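Local coordinates for terminase, small subunit (Thermus phage G20c, PDB 6EJQ), which probably recognises the viral DNA packaging site and regulates the ATPase of the large terminase subunit, assembling as a ring of nine copies, at residues Arg11-Lys14 and Leu15-Gly19; Arg35-Glu39 and Glu40-His44; Glu60-Arg63 and Ala64-Gln68; Ile108-Pro112 and Ala113-Ala117. All blocks are in the same frame, centred on the assembly; numbering follows the deposited sequence.

The four contacts come one after another along the chain, none nested in or crossing another, and each is local, spanning a helix turn or cap, so no long loop is closed. Contact 1 finishes helix 4-17 and contact 2 starts helix 39-53; their centres lie about 14 Å apart and they meet through Val-12 CG1 and Val-42 CG1, 4.0 Å apart, within the N-terminal domain. Contact 3 lies in the first turns of helix 59-95, and contact 4 starts helix 112-139, the next helix along; their centres are about 36 Å apart. Contacts 1 and 4 lie on opposite sides of the chain's centre. Contacts 1, 3 and 4 reach neighbouring subunits; no other chain of the assembly touches contact 2.

Contact 1 of 4, residues Arg11-Lys14 and Leu15-Gly19; sequences RVLK and LYLLG
Leu-15 sets its CG over one face of the Arg-11 guanidinium, one helical turn along. The two side chains cross obliquely, and the closest approach is from the CD2 branch of Leu-15 to NH1 of Arg-11 at 4.0 Å. A bend at chi2 (147°) brings the guanidinium round so that one face meets the leucine. Leu-13 and Leu-17 meet differently: they run side by side and point the same way, with Leu-13 CG 4.1 Å from Leu-17 CD1. In the third pair the long, extended Lys-14 slants across Leu-18 and lays its CE 4.1 Å from Leu-18 CD1, so its aliphatic part does the touching. Under these pairs runs the regular helical ladder, with Leu-15 N bonding Arg-11 O at 3.0 Å and Leu-17 N bonding Leu-13 O at 2.9 Å. Leu-15, Leu-17 and Leu-18 each also rest a CG against the carbonyl oxygen four residues back.

The sides of this helix face different neighbours. Leu-15 and Val-12 pack on Leu-29 of helix 22-33, and Tyr-16 reaches Leu-46 of helix 39-53. Leu-17 and Leu-18 turn to a neighbouring subunit, where Glu-71 and Ile-75 receive them and Arg-72 of that subunit bonds Leu-17 O.

At the end the chain turns away through Gly-19, whose phi is positive (92°) and whose N bonds Tyr-16 O at 3.0 Å. This is a Schellman motif closing the first helix of a small helical domain of the helix-turn-helix class.

Contact 2 of 4, residues Arg35-Glu39 and Glu40-His44; sequences RKVTE and EEVLH
Arg-35 and Glu-41 come at each other from opposite directions and meet through one nitrogen: NH1 of Arg-35 lies 2.9 Å from Glu-41 OE1 and 3.0 Å from Glu-41 OE2. Guanidinium and carboxylate are nearly coplanar, 8° apart. The N-H is directed at OE2, using its syn lone pair, while OE1 completes the salt bridge. Val-37 CG1 lies over one face of the guanidinium, toward its rim.

The tightly packed part is the start of helix 39-53. Thr-38 is the N-cap: with chi1 at 60°, OG1 sits between the backbone N and the carbonyl carbon and accepts from Glu-41 N at 3.2 Å. In place of the direct return bond of a capping box, a water accepts from Thr-38 N and donates to Glu-41 OE1, 2.6 Å from the water oxygen. Flanking the cap, Val-37 CG2 meets Val-42 CG2 at 4.3 Å, a hydrophobic staple that spans the first turn. Both valines are buried, packing on Ala-26 of helix 22-33, and Val-42 also reaches Val-12.

The solvent side is looser. Glu-39 and Leu-43 lie alongside each other, pointing the same way, with little more than a long approach at their ends. Glu-39 OE1 and Glu-40 OE1 are 5.1 Å apart, two like charges at an exposed edge.

Three acidic residues in this first turn would suit the positive end of the helix dipole. Glu-41, held by arginine and water together, probably stays charged, whereas Glu-39 and Glu-40 would mildly repel each other.

Contact 3 of 4, residues Glu60-Arg63 and Ala64-Gln68; sequences EDIR and AEVGQ
The first turns of the long helix 59-95 are where Ile-62 and Val-66, one turn apart, touch on a buried side. Their CG2 atoms are 4.4 Å apart, a loose touch. Val-66 CG2 also sits 3.3 Å from Ile-62 O, brought down onto it because this branch lies beside the backbone N and the other branch is anti to that nitrogen (chi1 169°). The same carbonyl oxygen accepts from Val-66 N at 2.9 Å. One step round the helix, Glu-65 does likewise: its N bonds Asp-61 O at 2.9 Å while its CG leans on that oxygen. Ala-64 contributes a lone methyl, its CB 3.5 Å from Glu-60 O and Asp-61 O, and packs on Ser-54 of a neighbouring subunit.

Helix 59-95 and helix 112-139 make up the long helical hairpin of the C-terminal domain, and the ends of these side chains serve both the hairpin and the ring. Arg-63, bent at chi3, folds back so that the rim of one guanidinium face lies over Glu-60 CA. Its NH1 donates to the backbone oxygen of Leu-140, near the chain's end, where Ile-62 and Val-66 also pack.

Bent at chi2, Glu-65 carries its carboxylate off from the preceding turn. There it is gripped by two arginines, Arg-74 and Arg-129, of a second neighbouring subunit, a different copy from the one that brings Ser-54, so both oxygens of this partly buried acid are satisfied across the interface. Val-66 packs on Ile-130 of the same subunit as the two arginines.

Contact 4 of 4, residues Ile108-Pro112 and Ala113-Ala117; sequences IGVRP and ADIAA
Arg-111 O takes two N-H groups from the first turn of helix 112-139: Ile-115 N at 3.3 Å, lying in the carbonyl plane, and Asp-114 N at 3.1 Å, a weak bond with an N-H...O angle of only 124°. Next along, Pro-112 O accepts from Ala-116 N at 2.9 Å.

The Arg-111 side chain, bent at chi3, hooks over toward Asp-114. Their guanidinium and carboxylate planes stand 89° apart. NH2 of Arg-111 is 3.4 Å from Asp-114 OD1, yet no N-H points at that oxygen, so this salt bridge works by charge alone. NE of Arg-111 lies at 3.5 Å from Asp-114 OD2.

Arg-111 occupies the N-cap position, and the residues flanking the first turn form a hydrophobic staple. Val-110 CG1 meets Ile-115 CG1 at 3.8 Å, the two side chains crossing at about a right angle. The valine's CG1 lies anti to its own N (chi1 -180°), which aims it forward at the isoleucine. Around the staple, helix 59-95 supplies Met-87 against Val-110, and Tyr-84 and Tyr-91 against Ile-115. Ile-83 and Met-118 of a neighbouring subunit cover Ile-115 and Pro-112.

Contact 1 of 4, residues Arg11-Lys14 and Leu15-Gly19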
# COMPACT_ATOMS: atom_id res chain seq x y z
N ARG B 11 -26.09 24.40 17.79
CA ARG B 11 -24.89 25.21 17.66
C ARG B 11 -23.93 25.08 18.87
O ARG B 11 -22.71 25.13 18.69
CB ARG B 11 -25.26 26.66 17.37
CG ARG B 11 -24.06 27.51 16.98
CD ARG B 11 -24.38 28.61 15.98
NE ARG B 11 -23.25 29.53 15.84
CZ ARG B 11 -22.10 29.26 15.21
NH1 ARG B 11 -21.89 28.09 14.60
NH2 ARG B 11 -21.15 30.19 15.18
N VAL B 12 -24.47 24.90 20.08
CA VAL B 12 -23.65 24.63 21.27
C VAL B 12 -22.90 23.32 21.06
O VAL B 12 -21.68 23.26 21.26
CB VAL B 12 -24.51 24.52 22.56
CG1 VAL B 12 -23.73 23.88 23.72
CG2 VAL B 12 -25.02 25.88 22.98
N LEU B 13 -23.64 22.28 20.69
CA LEU B 13 -23.09 20.96 20.41
C LEU B 13 -22.07 20.98 19.27
O LEU B 13 -21.00 20.40 19.38
CB LEU B 13 -24.23 19.98 20.07
CG LEU B 13 -23.87 18.52 19.78
CD1 LEU B 13 -23.13 17.89 20.95
CD2 LEU B 13 -25.13 17.74 19.47
N LYS B 14 -22.41 21.68 18.19
CA LYS B 14 -21.53 21.81 17.03
C LYS B 14 -20.18 22.39 17.43
O LYS B 14 -19.15 21.81 17.13
CB LYS B 14 -22.16 22.69 15.96
CG LYS B 14 -21.36 22.77 14.67
CD LYS B 14 -22.00 23.71 13.66
CE LYS B 14 -21.13 23.83 12.41
NZ LYS B 14 -21.53 24.95 11.52
N LEU B 15 -20.20 23.53 18.11
CA LEU B 15 -18.96 24.21 18.48
C LEU B 15 -18.13 23.35 19.43
O LEU B 15 -16.91 23.31 19.31
CB LEU B 15 -19.24 25.58 19.09
CG LEU B 15 -19.86 26.62 18.15
CD1 LEU B 15 -20.24 27.87 18.95
CD2 LEU B 15 -18.92 26.98 17.02
N TYR B 16 -18.79 22.66 20.35
CA TYR B 16 -18.11 21.71 21.21
C TYR B 16 -17.40 20.62 20.38
O TYR B 16 -16.24 20.31 20.64
CB TYR B 16 -19.07 21.07 22.21
CG TYR B 16 -18.39 20.01 23.03
CD1 TYR B 16 -17.47 20.36 24.03
CD2 TYR B 16 -18.61 18.65 22.79
CE1 TYR B 16 -16.82 19.39 24.78
CE2 TYR B 16 -17.96 17.67 23.52
CZ TYR B 16 -17.06 18.04 24.51
OH TYR B 16 -16.43 17.06 25.24
N LEU B 17 -18.09 20.07 19.38
CA LEU B 17 -17.54 18.99 18.55
C LEU B 17 -16.46 19.46 17.57
O LEU B 17 -15.68 18.64 17.07
CB LEU B 17 -18.67 18.27 17.79
CG LEU B 17 -19.63 17.45 18.66
CD1 LEU B 17 -20.72 16.82 17.80
CD2 LEU B 17 -18.91 16.38 19.45
N LEU B 18 -16.42 20.77 17.31
CA LEU B 18 -15.32 21.39 16.57
C LEU B 18 -14.15 21.84 17.46
O LEU B 18 -13.20 22.45 16.96
CB LEU B 18 -15.85 22.56 15.74
CG LEU B 18 -16.85 22.18 14.64
CD1 LEU B 18 -17.40 23.42 13.96
CD2 LEU B 18 -16.22 21.24 13.61
N GLY B 19 -14.20 21.53 18.76
CA GLY B 19 -13.07 21.77 19.66
C GLY B 19 -13.04 23.10 20.40
O GLY B 19 -12.00 23.46 20.99

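Contact 2 of 4, residues Arg35-Glu39 and Glu40-His44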
# COMPACT_ATOMS: atom_id res chain seq x y z
N ARG B 35 -28.00 37.75 24.79
CA ARG B 35 -28.19 37.35 26.18
C ARG B 35 -26.87 36.85 26.76
O ARG B 35 -26.07 36.27 26.04
CB ARG B 35 -29.21 36.22 26.23
CG ARG B 35 -29.81 35.98 27.60
CD ARG B 35 -29.81 34.52 27.97
NE ARG B 35 -30.32 33.65 26.91
CZ ARG B 35 -30.18 32.33 26.89
NH1 ARG B 35 -29.55 31.69 27.87
NH2 ARG B 35 -30.67 31.62 25.88
N LYS B 36 -26.64 37.05 28.05
CA LYS B 36 -25.39 36.63 28.68
C LYS B 36 -25.49 35.15 29.04
O LYS B 36 -25.99 34.82 30.12
CB LYS B 36 -25.12 37.46 29.94
CG LYS B 36 -24.91 38.95 29.69
CD LYS B 36 -25.41 39.78 30.87
CE LYS B 36 -25.10 41.26 30.72
NZ LYS B 36 -23.70 41.57 31.10
N VAL B 37 -25.02 34.27 28.14
CA VAL B 37 -25.03 32.83 28.45
C VAL B 37 -23.72 32.50 29.17
O VAL B 37 -22.67 33.05 28.85
CB VAL B 37 -25.29 31.91 27.21
CG1 VAL B 37 -26.27 32.53 26.23
CG2 VAL B 37 -24.01 31.54 26.48
N THR B 38 -23.81 31.65 30.18
CA THR B 38 -22.68 31.33 31.04
C THR B 38 -22.06 30.00 30.64
O THR B 38 -22.71 29.18 29.98
CB THR B 38 -23.12 31.25 32.52
OG1 THR B 38 -24.12 30.23 32.69
CG2 THR B 38 -23.70 32.58 33.00
N GLU B 39 -20.80 29.79 31.03
CA GLU B 39 -20.18 28.46 30.97
C GLU B 39 -21.13 27.38 31.48
O GLU B 39 -21.32 26.36 30.82
CB GLU B 39 -18.89 28.39 31.82
CG GLU B 39 -17.58 28.30 31.04
CD GLU B 39 -16.50 27.54 31.80
OE1 GLU B 39 -16.55 26.29 31.83
OE2 GLU B 39 -15.59 28.18 32.37
N GLU B 40 -21.72 27.62 32.65
CA GLU B 40 -22.53 26.61 33.35
C GLU B 40 -23.75 26.19 32.55
O GLU B 40 -24.10 25.01 32.56
CB GLU B 40 -22.97 27.09 34.76
CG GLU B 40 -21.94 26.86 35.86
CD GLU B 40 -20.61 27.57 35.62
OE1 GLU B 40 -19.55 26.97 35.94
OE2 GLU B 40 -20.60 28.72 35.10
N GLU B 41 -24.39 27.14 31.87
CA GLU B 41 -25.51 26.81 31.00
C GLU B 41 -25.03 25.95 29.82
O GLU B 41 -25.67 24.96 29.50
CB GLU B 41 -26.20 28.07 30.48
CG GLU B 41 -27.53 27.77 29.80
CD GLU B 41 -28.11 28.96 29.08
OE1 GLU B 41 -27.84 30.09 29.51
OE2 GLU B 41 -28.86 28.77 28.09
N VAL B 42 -23.91 26.32 29.21
CA VAL B 42 -23.36 25.58 28.07
C VAL B 42 -23.06 24.14 28.47
O VAL B 42 -23.39 23.22 27.73
CB VAL B 42 -22.10 26.27 27.46
CG1 VAL B 42 -21.34 25.34 26.52
CG2 VAL B 42 -22.52 27.53 26.71
N LEU B 43 -22.48 23.97 29.66
CA LEU B 43 -22.19 22.64 30.21
C LEU B 43 -23.44 21.79 30.39
O LEU B 43 -23.42 20.59 30.09
CB LEU B 43 -21.44 22.75 31.54
CG LEU B 43 -19.96 23.14 31.45
CD1 LEU B 43 -19.41 23.43 32.84
CD2 LEU B 43 -19.14 22.04 30.77
N HIS B 44 -24.51 22.40 30.88
CA HIS B 44 -25.80 21.71 31.03
C HIS B 44 -26.38 21.34 29.68
O HIS B 44 -26.97 20.28 29.53
CB HIS B 44 -26.81 22.57 31.82
CG HIS B 44 -26.56 22.58 33.30
ND1 HIS B 44 -26.62 21.44 34.06
CD2 HIS B 44 -26.27 23.59 34.15
CE1 HIS B 44 -26.36 21.75 35.32
NE2 HIS B 44 -26.14 23.05 35.40
O HOH W 1 -26.32 31.27 31.25

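Contact 3 of 4, residues Glu60-Arg63 and Ala64-Gln68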
# COMPACT_ATOMS: atom_id res chain seq x y z
N GLU B 60 -35.87 1.14 11.56
CA GLU B 60 -36.43 2.05 10.55
C GLU B 60 -35.49 3.23 10.24
O GLU B 60 -35.38 3.64 9.09
CB GLU B 60 -37.80 2.57 10.99
CG GLU B 60 -38.44 3.51 9.99
CD GLU B 60 -39.89 3.85 10.31
OE1 GLU B 60 -40.33 3.59 11.45
OE2 GLU B 60 -40.58 4.38 9.42
N ASP B 61 -34.83 3.75 11.27
CA ASP B 61 -33.81 4.81 11.10
C ASP B 61 -32.65 4.32 10.22
O ASP B 61 -32.17 5.05 9.35
CB ASP B 61 -33.23 5.27 12.45
CG ASP B 61 -34.22 6.01 13.33
OD1 ASP B 61 -35.17 6.63 12.80
OD2 ASP B 61 -34.04 5.98 14.56
N ILE B 62 -32.21 3.08 10.43
CA ILE B 62 -31.08 2.53 9.71
C ILE B 62 -31.45 2.29 8.24
O ILE B 62 -30.67 2.63 7.36
CB ILE B 62 -30.51 1.27 10.40
CG1 ILE B 62 -29.98 1.65 11.79
CG2 ILE B 62 -29.38 0.67 9.56
CD1 ILE B 62 -29.46 0.48 12.60
N ARG B 63 -32.64 1.74 8.00
CA ARG B 63 -33.20 1.61 6.66
C ARG B 63 -33.23 2.94 5.92
O ARG B 63 -32.91 3.00 4.73
CB ARG B 63 -34.63 1.03 6.70
CG ARG B 63 -34.69 -0.48 6.94
CD ARG B 63 -36.02 -1.12 6.52
NE ARG B 63 -37.12 -0.73 7.40
CZ ARG B 63 -37.40 -1.27 8.59
NH1 ARG B 63 -36.67 -2.26 9.11
NH2 ARG B 63 -38.43 -0.80 9.30
N ALA B 64 -33.61 4.00 6.62
CA ALA B 64 -33.64 5.34 6.04
C ALA B 64 -32.22 5.86 5.75
O ALA B 64 -31.99 6.48 4.71
CB ALA B 64 -34.38 6.30 6.97
N GLU B 65 -31.29 5.61 6.66
CA GLU B 65 -29.89 5.98 6.45
C GLU B 65 -29.31 5.29 5.22
O GLU B 65 -28.66 5.93 4.40
CB GLU B 65 -29.03 5.65 7.67
CG GLU B 65 -29.25 6.57 8.87
CD GLU B 65 -28.75 7.97 8.66
OE1 GLU B 65 -27.85 8.19 7.82
OE2 GLU B 65 -29.25 8.88 9.36
N VAL B 66 -29.55 3.99 5.10
CA VAL B 66 -29.06 3.20 3.97
C VAL B 66 -29.59 3.79 2.67
O VAL B 66 -28.84 4.00 1.72
CB VAL B 66 -29.45 1.70 4.10
CG1 VAL B 66 -29.19 0.94 2.81
CG2 VAL B 66 -28.70 1.04 5.26
N GLY B 67 -30.89 4.09 2.65
CA GLY B 67 -31.54 4.63 1.47
C GLY B 67 -31.02 5.98 1.05
O GLY B 67 -30.84 6.23 -0.14
N GLN B 68 -30.78 6.86 2.02
CA GLN B 68 -30.18 8.17 1.74
C GLN B 68 -28.74 8.06 1.25
O GLN B 68 -28.35 8.77 0.35
CB GLN B 68 -30.26 9.09 2.95
CG GLN B 68 -31.68 9.56 3.24
CD GLN B 68 -31.75 10.58 4.36
OE1 GLN B 68 -31.33 11.73 4.19
NE2 GLN B 68 -32.26 10.17 5.51

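Contact 4 of 4, residues Ile108-Pro112 and Ala113-Ala117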
# COMPACT_ATOMS: atom_id res chain seq x y z
N ILE B 108 -7.59 19.24 -23.20
CA ILE B 108 -6.72 19.10 -22.04
C ILE B 108 -6.31 17.62 -21.91
O ILE B 108 -7.16 16.74 -21.85
CB ILE B 108 -7.44 19.59 -20.76
CG1 ILE B 108 -7.71 21.10 -20.87
CG2 ILE B 108 -6.63 19.27 -19.50
CD1 ILE B 108 -8.75 21.62 -19.90
N GLY B 109 -5.00 17.37 -21.84
CA GLY B 109 -4.45 16.00 -21.87
C GLY B 109 -4.93 15.13 -20.73
O GLY B 109 -5.15 15.61 -19.62
N VAL B 110 -5.11 13.84 -21.03
CA VAL B 110 -5.58 12.84 -20.06
C VAL B 110 -4.82 11.54 -20.31
O VAL B 110 -4.58 11.17 -21.46
CB VAL B 110 -7.09 12.55 -20.21
CG1 VAL B 110 -7.54 11.51 -19.20
CG2 VAL B 110 -7.90 13.82 -20.04
N ARG B 111 -4.47 10.84 -19.24
CA ARG B 111 -3.78 9.57 -19.32
C ARG B 111 -4.81 8.44 -19.37
O ARG B 111 -5.82 8.51 -18.67
CB ARG B 111 -2.85 9.39 -18.13
CG ARG B 111 -1.85 10.52 -17.98
CD ARG B 111 -0.66 10.16 -17.09
NE ARG B 111 -1.06 9.98 -15.68
CZ ARG B 111 -0.87 8.89 -14.93
NH1 ARG B 111 -0.25 7.79 -15.39
NH2 ARG B 111 -1.30 8.89 -13.67
N PRO B 112 -4.57 7.39 -20.19
CA PRO B 112 -5.43 6.19 -20.18
C PRO B 112 -5.66 5.61 -18.78
O PRO B 112 -6.79 5.22 -18.46
CB PRO B 112 -4.66 5.20 -21.05
CG PRO B 112 -3.89 6.06 -22.00
CD PRO B 112 -3.50 7.27 -21.20
N ALA B 113 -4.61 5.58 -17.96
CA ALA B 113 -4.69 5.04 -16.61
C ALA B 113 -5.70 5.80 -15.75
O ALA B 113 -6.39 5.19 -14.93
CB ALA B 113 -3.33 5.05 -15.94
N ASP B 114 -5.78 7.11 -15.95
CA ASP B 114 -6.76 7.94 -15.25
C ASP B 114 -8.21 7.72 -15.74
O ASP B 114 -9.13 7.84 -14.95
CB ASP B 114 -6.36 9.41 -15.32
CG ASP B 114 -5.05 9.68 -14.57
OD1 ASP B 114 -4.71 8.90 -13.65
OD2 ASP B 114 -4.37 10.65 -14.92
N ILE B 115 -8.39 7.39 -17.01
CA ILE B 115 -9.70 7.00 -17.53
C ILE B 115 -10.11 5.66 -16.92
O ILE B 115 -11.25 5.48 -16.51
CB ILE B 115 -9.69 6.92 -19.07
CG1 ILE B 115 -9.56 8.32 -19.65
CG2 ILE B 115 -10.95 6.26 -19.61
CD1 ILE B 115 -9.21 8.35 -21.13
N ALA B 116 -9.16 4.72 -16.88
CA ALA B 116 -9.37 3.42 -16.25
C ALA B 116 -9.72 3.57 -14.77
O ALA B 116 -10.64 2.92 -14.27
CB ALA B 116 -8.14 2.54 -16.40
N ALA B 117 -9.00 4.45 -14.09
CA ALA B 117 -9.22 4.68 -12.67
C ALA B 117 -10.61 5.25 -12.39
O ALA B 117 -11.26 4.86 -11.42
CB ALA B 117 -8.15 5.61 -12.09